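PDB 3QFH: epidermin leader peptide processing serine protease EpiP from Staphylococcus aureus subsp. aureus, which probably cleaves the leader peptide from the lantibiotic precursor of epidermin, acting as a subtilisin-like serine endopeptidase. Local coordinates for residues 276-288 and 325-337. Numbering follows the deposited sequence.
Sequences AAAGNDGIDVNDK and LSEFSNFGMNYTD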
loop_
_atom_site.group_PDB
_atom_site.type_symbol
_atom_site.label_atom_id
_atom_site.label_comp_id
_atom_site.label_asym_id
_atom_site.label_seq_id
_atom_site.Cartn_x
_atom_site.Cartn_y
_atom_site.Cartn_z
ATOM N N ALA A 276 1.104 5.080 1.377
ATOM C CA ALA A 276 -0.187 4.489 1.224
ATOM C C ALA A 276 -0.989 5.167 0.122
ATOM O O ALA A 276 -0.925 6.377 -0.059
ATOM C CB ALA A 276 -0.943 4.608 2.554
ATOM N N ALA A 277 -1.767 4.370 -0.578
ATOM C CA ALA A 277 -2.630 4.876 -1.633
ATOM C C ALA A 277 -3.879 5.500 -1.052
ATOM O O ALA A 277 -4.484 4.956 -0.132
ATOM C CB ALA A 277 -3.046 3.744 -2.573
ATOM N N ALA A 278 -4.270 6.634 -1.611
ATOM C CA ALA A 278 -5.531 7.230 -1.266
ATOM C C ALA A 278 -6.573 6.272 -1.852
ATOM O O ALA A 278 -6.245 5.441 -2.701
ATOM C CB ALA A 278 -5.662 8.600 -1.881
ATOM N N GLY A 279 -7.814 6.372 -1.390
ATOM C CA GLY A 279 -8.873 5.508 -1.891
ATOM C C GLY A 279 -9.237 5.900 -3.306
ATOM O O GLY A 279 -8.832 6.980 -3.794
ATOM N N ASN A 280 -10.013 5.030 -3.952
ATOM C CA ASN A 280 -10.429 5.213 -5.317
ATOM C C ASN A 280 -11.930 5.466 -5.475
ATOM O O ASN A 280 -12.521 5.025 -6.430
ATOM C CB ASN A 280 -10.031 3.980 -6.145
ATOM C CG ASN A 280 -8.530 3.829 -6.282
ATOM O OD1 ASN A 280 -7.948 4.301 -7.248
ATOM N ND2 ASN A 280 -7.896 3.228 -5.291
ATOM N N ASP A 281 -12.534 6.204 -4.563
ATOM C CA ASP A 281 -13.977 6.449 -4.630
ATOM C C ASP A 281 -14.331 7.888 -4.899
ATOM O O ASP A 281 -15.488 8.272 -4.799
ATOM C CB ASP A 281 -14.607 5.971 -3.336
ATOM C CG ASP A 281 -14.410 4.492 -3.135
ATOM O OD1 ASP A 281 -14.817 3.724 -4.020
ATOM O OD2 ASP A 281 -13.844 4.092 -2.106
ATOM N N GLY A 282 -13.327 8.693 -5.226
ATOM C CA GLY A 282 -13.537 10.101 -5.526
ATOM C C GLY A 282 -14.200 10.893 -4.416
ATOM O O GLY A 282 -14.951 11.833 -4.681
ATOM N N ILE A 283 -13.927 10.554 -3.165
ATOM C CA ILE A 283 -14.579 11.288 -2.088
ATOM C C ILE A 283 -13.624 12.177 -1.267
ATOM O O ILE A 283 -12.430 11.874 -1.109
ATOM C CB ILE A 283 -15.354 10.341 -1.144
ATOM C CG1 ILE A 283 -14.413 9.526 -0.270
ATOM C CG2 ILE A 283 -16.286 9.416 -1.932
ATOM C CD1 ILE A 283 -15.152 8.517 0.583
ATOM N N ASP A 284 -14.167 13.299 -0.803
ATOM C CA ASP A 284 -13.467 14.205 0.096
ATOM C C ASP A 284 -13.596 13.518 1.450
ATOM O O ASP A 284 -14.696 13.444 2.025
ATOM C CB ASP A 284 -14.135 15.587 0.106
ATOM C CG ASP A 284 -13.418 16.602 1.021
ATOM O OD1 ASP A 284 -13.589 17.811 0.781
ATOM O OD2 ASP A 284 -12.689 16.218 1.966
ATOM N N VAL A 285 -12.481 13.021 1.966
ATOM C CA VAL A 285 -12.510 12.256 3.205
ATOM C C VAL A 285 -12.942 13.046 4.444
ATOM O O VAL A 285 -13.107 12.458 5.495
ATOM C CB VAL A 285 -11.182 11.590 3.492
ATOM C CG1 VAL A 285 -10.857 10.588 2.381
ATOM C CG2 VAL A 285 -10.093 12.650 3.670
ATOM N N ASN A 286 -13.087 14.361 4.328
ATOM C CA ASN A 286 -13.558 15.168 5.451
ATOM C C ASN A 286 -15.057 15.120 5.583
ATOM O O ASN A 286 -15.590 15.501 6.612
ATOM C CB ASN A 286 -13.071 16.591 5.315
ATOM C CG ASN A 286 -11.590 16.682 5.480
ATOM O OD1 ASN A 286 -11.059 16.268 6.496
ATOM N ND2 ASN A 286 -10.909 17.208 4.483
ATOM N N ASP A 287 -15.736 14.643 4.538
ATOM C CA ASP A 287 -17.192 14.489 4.561
ATOM C C ASP A 287 -17.519 13.150 5.217
ATOM O O ASP A 287 -17.531 12.111 4.551
ATOM C CB ASP A 287 -17.755 14.530 3.142
ATOM C CG ASP A 287 -19.266 14.320 3.103
ATOM O OD1 ASP A 287 -19.854 13.917 4.137
ATOM O OD2 ASP A 287 -19.866 14.556 2.031
ATOM N N LYS A 288 -17.793 13.186 6.518
ATOM C CA LYS A 288 -18.067 11.975 7.292
ATOM C C LYS A 288 -19.265 11.180 6.747
ATOM O O LYS A 288 -19.244 9.946 6.746
ATOM C CB LYS A 288 -18.312 12.317 8.768
ATOM C CG LYS A 288 -17.204 13.157 9.464
ATOM C CD LYS A 288 -17.588 13.430 10.946
ATOM C CE LYS A 288 -16.712 14.494 11.642
ATOM N NZ LYS A 288 -17.033 15.904 11.230
ATOM N N LEU A 325 -6.361 16.094 -11.005
ATOM C CA LEU A 325 -6.659 14.983 -10.113
ATOM C C LEU A 325 -7.572 13.982 -10.811
ATOM O O LEU A 325 -8.540 14.365 -11.456
ATOM C CB LEU A 325 -7.326 15.447 -8.831
ATOM C CG LEU A 325 -7.343 14.425 -7.693
ATOM C CD1 LEU A 325 -5.941 14.254 -7.170
ATOM C CD2 LEU A 325 -8.251 14.875 -6.572
ATOM N N SER A 326 -7.253 12.697 -10.683
ATOM C CA SER A 326 -8.096 11.667 -11.254
ATOM C C SER A 326 -9.482 11.759 -10.620
ATOM O O SER A 326 -9.613 12.009 -9.416
ATOM C CB SER A 326 -7.514 10.300 -10.971
ATOM O OG SER A 326 -6.229 10.167 -11.524
ATOM N N GLU A 327 -10.516 11.521 -11.416
ATOM C CA GLU A 327 -11.895 11.608 -10.920
ATOM C C GLU A 327 -12.181 10.578 -9.815
ATOM O O GLU A 327 -13.018 10.796 -8.949
ATOM C CB GLU A 327 -12.917 11.473 -12.066
ATOM C CG GLU A 327 -13.032 10.094 -12.721
ATOM C CD GLU A 327 -11.897 9.733 -13.676
ATOM O OE1 GLU A 327 -11.974 8.619 -14.233
ATOM O OE2 GLU A 327 -10.938 10.530 -13.875
ATOM N N PHE A 328 -11.465 9.465 -9.837
ATOM C CA PHE A 328 -11.665 8.430 -8.836
ATOM C C PHE A 328 -10.809 8.621 -7.580
ATOM O O PHE A 328 -10.948 7.880 -6.626
ATOM C CB PHE A 328 -11.349 7.055 -9.440
ATOM C CG PHE A 328 -9.967 6.953 -10.095
ATOM C CD1 PHE A 328 -9.850 6.903 -11.483
ATOM C CD2 PHE A 328 -8.819 6.880 -9.339
ATOM C CE1 PHE A 328 -8.621 6.809 -12.097
ATOM C CE2 PHE A 328 -7.563 6.773 -9.944
ATOM C CZ PHE A 328 -7.464 6.740 -11.329
ATOM N N SER A 329 -9.912 9.604 -7.560
ATOM C CA SER A 329 -9.033 9.737 -6.401
ATOM C C SER A 329 -9.696 10.376 -5.189
ATOM O O SER A 329 -10.315 11.426 -5.280
ATOM C CB SER A 329 -7.785 10.561 -6.740
ATOM O OG SER A 329 -6.825 10.461 -5.672
ATOM N N ASN A 330 -9.585 9.728 -4.053
ATOM C CA ASN A 330 -10.001 10.379 -2.831
ATOM C C ASN A 330 -9.056 11.575 -2.634
ATOM O O ASN A 330 -7.971 11.655 -3.249
ATOM C CB ASN A 330 -9.919 9.441 -1.625
ATOM C CG ASN A 330 -11.038 8.400 -1.595
ATOM O OD1 ASN A 330 -11.887 8.304 -2.505
ATOM N ND2 ASN A 330 -11.054 7.624 -0.525
ATOM N N PHE A 331 -9.482 12.512 -1.808
ATOM C CA PHE A 331 -8.694 13.688 -1.500
ATOM C C PHE A 331 -9.244 14.361 -0.247
ATOM O O PHE A 331 -10.218 13.887 0.357
ATOM C CB PHE A 331 -8.785 14.666 -2.663
ATOM C CG PHE A 331 -10.170 15.192 -2.898
ATOM C CD1 PHE A 331 -10.534 16.453 -2.442
ATOM C CD2 PHE A 331 -11.123 14.416 -3.554
ATOM C CE1 PHE A 331 -11.809 16.935 -2.644
ATOM C CE2 PHE A 331 -12.408 14.894 -3.765
ATOM C CZ PHE A 331 -12.750 16.162 -3.302
ATOM N N GLY A 332 -8.630 15.483 0.112
ATOM C CA GLY A 332 -9.093 16.310 1.211
ATOM C C GLY A 332 -7.993 16.915 2.053
ATOM O O GLY A 332 -6.840 16.460 2.023
ATOM N N MET A 333 -8.325 17.982 2.774
ATOM C CA MET A 333 -7.362 18.621 3.669
ATOM C C MET A 333 -6.973 17.610 4.715
ATOM O O MET A 333 -7.786 16.771 5.120
ATOM C CB MET A 333 -7.934 19.872 4.367
ATOM C CG MET A 333 -7.805 21.203 3.603
ATOM S SD MET A 333 -6.098 21.768 3.276
ATOM C CE MET A 333 -6.427 23.465 2.813
ATOM N N ASN A 334 -5.722 17.694 5.139
ATOM C CA ASN A 334 -5.160 16.817 6.150
ATOM C C ASN A 334 -5.246 15.346 5.786
ATOM O O ASN A 334 -5.472 14.484 6.635
ATOM C CB ASN A 334 -5.843 17.139 7.475
ATOM C CG ASN A 334 -5.710 18.605 7.816
ATOM O OD1 ASN A 334 -4.609 19.146 7.770
ATOM N ND2 ASN A 334 -6.821 19.263 8.125
ATOM N N TYR A 335 -5.043 15.083 4.500
ATOM C CA TYR A 335 -5.118 13.743 3.949
ATOM C C TYR A 335 -4.078 13.607 2.852
ATOM O O TYR A 335 -3.048 13.044 3.078
ATOM C CB TYR A 335 -6.544 13.486 3.438
ATOM C CG TYR A 335 -6.806 12.157 2.756
ATOM C CD1 TYR A 335 -7.044 11.013 3.497
ATOM C CD2 TYR A 335 -6.865 12.062 1.369
ATOM C CE1 TYR A 335 -7.319 9.795 2.878
ATOM C CE2 TYR A 335 -7.145 10.852 0.737
ATOM C CZ TYR A 335 -7.373 9.720 1.505
ATOM O OH TYR A 335 -7.662 8.513 0.906
ATOM N N THR A 336 -4.337 14.147 1.675
ATOM C CA THR A 336 -3.382 14.045 0.570
ATOM C C THR A 336 -2.053 14.771 0.867
ATOM O O THR A 336 -2.061 15.951 1.222
ATOM C CB THR A 336 -3.994 14.652 -0.695
ATOM O OG1 THR A 336 -5.252 14.024 -0.953
ATOM C CG2 THR A 336 -3.078 14.481 -1.893
ATOM N N ASP A 337 -0.934 14.057 0.716
ATOM C CA ASP A 337 0.409 14.630 0.891
ATOM C C ASP A 337 1.102 14.952 -0.433
ATOM O O ASP A 337 1.926 15.886 -0.511
ATOM C CB ASP A 337 1.288 13.646 1.669
ATOM C CG ASP A 337 0.794 13.435 3.095
ATOM O OD1 ASP A 337 0.593 14.440 3.802
ATOM O OD2 ASP A 337 0.603 12.279 3.515
HETATM O O HOH W 1 -11.229 18.632 2.473
#
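Backbone pairing joins N330 and F331 to the loop that leaves strand 273-277. N330 N donates to G279 O (2.9 Å). F331 makes a single beta bridge with D284: its N donates to I283 O, and its O takes V285 N almost head-on.

The side-chain amide of N330 reaches the backbone of the loop D281-I283. Its chi1 of -75° sets CG beside the backbone N and lays the amide along G279, with CG 3.4 Å from G279 O. OD1 accepts I283 N almost straight (3.1 Å, 178°) and D281 N on a more bent path (3.0 Å, 143°), from opposite faces of the amide plane. ND2 bonds to D305, the carboxylate that also holds the Y335 hydroxyl, which in turn accepts G279 N (3.1 Å). Further along, N286 ND2 donates in plane to a lone pair of M333 O (3.2 Å), and a water links D284 OD2 with M333 N. D284 OD2 also receives N286 N, closing an Asx turn.

Apolar contacts gather on Y335: V285 CG2 sits over one ring face, 3.8 Å from the centroid in a CH-pi contact, and A278 CB meets CE2 at 3.8 Å. Separately, D284 CA sits above the rim of one F331 ring face.

N280, whose OD1 accepts T382 N, lies near the probable S383-H177-D130 triad and, in the AAAGN motif, matches the oxyanion-hole asparagine of subtilases, so it probably serves that role. Gripped twice through OD1 and anchored by D305, the buried N330 amide should have little rotational freedom, which probably steadies the backbone of D281-I283, just after N280.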